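Local coordinates for protein iron-regulated transcriptional activator AFT2 (Saccharomyces cerevisiae, PDB 4LMG) that activates iron-regulon genes when iron is low, recognising the 5'-CACCC-3' element in their promoters through its WRKY-GCM1 DNA-binding domain, at residues F115-N118 and L119-N123. Residues are numbered along the deposited sequence; the frame is centred on the assembly and turned at random.
Sequences FKEN and LRQKN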
ATOM      1  N   PHE A 115      -3.570   0.674 -20.044  1.00 27.27           N
ATOM      2  CA  PHE A 115      -4.081   1.990 -20.419  1.00 30.35           C
ATOM      3  C   PHE A 115      -4.692   1.936 -21.812  1.00 31.19           C
ATOM      4  O   PHE A 115      -5.769   2.478 -22.056  1.00 31.29           O
ATOM      5  CB  PHE A 115      -2.956   3.026 -20.377  1.00 34.17           C
ATOM      6  CG  PHE A 115      -3.241   4.274 -21.167  1.00 40.46           C
ATOM      7  CD1 PHE A 115      -4.042   5.277 -20.644  1.00 39.05           C
ATOM      8  CD2 PHE A 115      -2.694   4.453 -22.429  1.00 41.23           C
ATOM      9  CE1 PHE A 115      -4.300   6.431 -21.367  1.00 34.47           C
ATOM     10  CE2 PHE A 115      -2.948   5.602 -23.155  1.00 39.00           C
ATOM     11  CZ  PHE A 115      -3.753   6.594 -22.623  1.00 33.57           C
ATOM     12  N   LYS A 116      -3.992   1.265 -22.722  1.00 33.60           N
ATOM     13  CA  LYS A 116      -4.432   1.143 -24.104  1.00 32.16           C
ATOM     14  C   LYS A 116      -5.724   0.339 -24.199  1.00 33.19           C
ATOM     15  O   LYS A 116      -6.626   0.685 -24.963  1.00 33.37           O
ATOM     16  CB  LYS A 116      -3.339   0.484 -24.948  1.00 34.24           C
ATOM     17  CG  LYS A 116      -3.534   0.643 -26.442  1.00 38.56           C
ATOM     18  CD  LYS A 116      -3.403   2.095 -26.859  1.00 40.26           C
ATOM     19  CE  LYS A 116      -3.653   2.257 -28.348  1.00 47.80           C
ATOM     20  NZ  LYS A 116      -2.817   1.320 -29.150  1.00 45.54           N
ATOM     21  N   GLU A 117      -5.813  -0.735 -23.419  1.00 32.39           N
ATOM     22  CA  GLU A 117      -7.004  -1.579 -23.415  1.00 32.50           C
ATOM     23  C   GLU A 117      -8.203  -0.844 -22.818  1.00 30.72           C
ATOM     24  O   GLU A 117      -9.347  -1.072 -23.215  1.00 25.32           O
ATOM     25  CB  GLU A 117      -6.741  -2.877 -22.648  1.00 36.44           C
ATOM     26  CG  GLU A 117      -7.958  -3.786 -22.504  1.00 44.50           C
ATOM     27  CD  GLU A 117      -8.344  -4.478 -23.803  1.00 54.59           C
ATOM     28  OE1 GLU A 117      -7.786  -4.129 -24.863  1.00 46.98           O
ATOM     29  OE2 GLU A 117      -9.206  -5.382 -23.761  1.00 61.13           O
ATOM     30  N   ASN A 118      -7.938   0.037 -21.859  1.00 26.22           N
ATOM     31  CA  ASN A 118      -8.996   0.830 -21.247  1.00 32.16           C
ATOM     32  C   ASN A 118      -9.635   1.781 -22.258  1.00 34.79           C
ATOM     33  O   ASN A 118     -10.853   1.967 -22.270  1.00 34.63           O
ATOM     34  CB  ASN A 118      -8.460   1.598 -20.039  1.00 43.58           C
ATOM     35  CG  ASN A 118      -9.513   2.475 -19.393  1.00 61.10           C
ATOM     36  OD1 ASN A 118      -9.446   3.703 -19.467  1.00 65.31           O
ATOM     37  ND2 ASN A 118     -10.499   1.848 -18.758  1.00 61.38           N
ATOM     38  N   LEU A 119      -8.806   2.373 -23.112  1.00 31.34           N
ATOM     39  CA  LEU A 119      -9.294   3.225 -24.190  1.00 35.03           C
ATOM     40  C   LEU A 119     -10.245   2.450 -25.091  1.00 39.39           C
ATOM     41  O   LEU A 119     -11.314   2.943 -25.451  1.00 33.43           O
ATOM     42  CB  LEU A 119      -8.129   3.761 -25.023  1.00 29.95           C
ATOM     43  CG  LEU A 119      -7.093   4.624 -24.306  1.00 30.02           C
ATOM     44  CD1 LEU A 119      -5.956   4.979 -25.253  1.00 34.98           C
ATOM     45  CD2 LEU A 119      -7.741   5.881 -23.737  1.00 28.09           C
ATOM     46  N   ARG A 120      -9.847   1.235 -25.456  1.00 34.13           N
ATOM     47  CA  ARG A 120     -10.680   0.386 -26.298  1.00 36.35           C
ATOM     48  C   ARG A 120     -11.988   0.051 -25.596  1.00 34.39           C
ATOM     49  O   ARG A 120     -13.055   0.083 -26.207  1.00 44.55           O
ATOM     50  CB  ARG A 120      -9.938  -0.892 -26.696  1.00 40.35           C
ATOM     51  CG  ARG A 120      -8.929  -0.691 -27.817  1.00 52.84           C
ATOM     52  CD  ARG A 120      -8.347  -2.015 -28.282  1.00 60.08           C
ATOM     53  NE  ARG A 120      -7.511  -2.631 -27.257  1.00 62.04           N
ATOM     54  CZ  ARG A 120      -6.187  -2.524 -27.208  1.00 59.99           C
ATOM     55  NH1 ARG A 120      -5.541  -1.827 -28.136  1.00 61.36           N
ATOM     56  NH2 ARG A 120      -5.507  -3.118 -26.235  1.00 50.92           N
ATOM     57  N   GLN A 121     -11.900  -0.264 -24.308  1.00 35.32           N
ATOM     58  CA  GLN A 121     -13.089  -0.528 -23.507  1.00 38.96           C
ATOM     59  C   GLN A 121     -14.045   0.660 -23.560  1.00 43.13           C
ATOM     60  O   GLN A 121     -15.246   0.489 -23.752  1.00 41.59           O
ATOM     61  CB  GLN A 121     -12.706  -0.827 -22.057  1.00 34.00           C
ATOM     62  CG  GLN A 121     -11.953  -2.130 -21.864  1.00 41.72           C
ATOM     63  CD  GLN A 121     -11.420  -2.282 -20.453  1.00 45.07           C
ATOM     64  OE1 GLN A 121     -11.451  -1.340 -19.661  1.00 42.42           O
ATOM     65  NE2 GLN A 121     -10.926  -3.472 -20.130  1.00 37.79           N
ATOM     66  N   LYS A 122     -13.500   1.863 -23.398  1.00 46.94           N
ATOM     67  CA  LYS A 122     -14.306   3.082 -23.372  1.00 49.14           C
ATOM     68  C   LYS A 122     -14.699   3.568 -24.765  1.00 50.06           C
ATOM     69  O   LYS A 122     -15.392   4.576 -24.900  1.00 54.61           O
ATOM     70  CB  LYS A 122     -13.561   4.199 -22.637  1.00 48.87           C
ATOM     71  CG  LYS A 122     -13.296   3.927 -21.168  1.00 50.97           C
ATOM     72  CD  LYS A 122     -12.477   5.055 -20.556  1.00 55.52           C
ATOM     73  CE  LYS A 122     -12.252   4.840 -19.068  1.00 61.22           C
ATOM     74  NZ  LYS A 122     -11.384   5.905 -18.485  1.00 58.53           N
ATOM     75  N   ASN A 123     -14.249   2.859 -25.796  1.00 48.58           N
ATOM     76  CA  ASN A 123     -14.549   3.235 -27.175  1.00 44.01           C
ATOM     77  C   ASN A 123     -13.998   4.610 -27.541  1.00 47.87           C
ATOM     78  O   ASN A 123     -14.564   5.309 -28.381  1.00 47.93           O
ATOM     79  CB  ASN A 123     -16.057   3.194 -27.433  1.00 49.88           C
ATOM     80  CG  ASN A 123     -16.637   1.802 -27.283  1.00 62.85           C
ATOM     81  OD1 ASN A 123     -16.015   0.813 -27.672  1.00 74.14           O
ATOM     82  ND2 ASN A 123     -17.835   1.717 -26.715  1.00 62.11           N
TER
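The last two turns of helix 110-121, closed by a Schellman motif at Asn123, pack Phe115 against Leu119 on one side and pair Glu117 with Arg120 on another. In this WRKY-GCM1 DNA-binding domain, the helix lies against helices 21-29 and 125-139. Leu119 sets CG above one face of the Phe115 ring, offset toward the rim, and its CD1 reaches Phe115 CE2 at 3.7 Å. Tyr30 and Phe131 meet the same ring edge-to-face, and Phe115 also touches Gln26 and Lys27 of helix 21-29, while Leu119 continues onto Ala127 and Ile128, so this pair belongs to the core joining the three helices.

On the flank, Arg120 grips a single oxygen side-on: NE and NH2 each donate to Glu117 OE1, NE at 2.8 Å, with the oxygen in the guanidinium plane and met nearly along its C-O axis. The carboxylate is turned 58° from that plane. A bend in the arginine at chi3 (-68°) folds the group back over its own helix, placing Lys116 O 3.9 Å above the plane, over its centre. Lys116 NZ comes within 4.3 Å of Arg120 NH1, but its salt bridges to Asp132 and Glu135 of helix 125-139 probably offset that repulsion.

Backbone bonds carry the turn to its end: Gln121 N and Lys122 N donate to Glu117 O and Asn118 O, and Asn123, at positive phi (62°), returns its N to Arg120 O at 3.0 Å. Gln121 and Asn123 are both assigned to DNA binding, although the nearest atom of this helix end lies about 11 Å from the bound nucleic acid. Beside this end the amides of Asn118 and Gln121 cross almost perpendicularly, joined by a weak bond from Asn118 ND2 to Gln121 OE1 at 3.4 Å, and the extended Lys122 chain runs past Asn118, its CE 3.1 Å from Asn118 OD1.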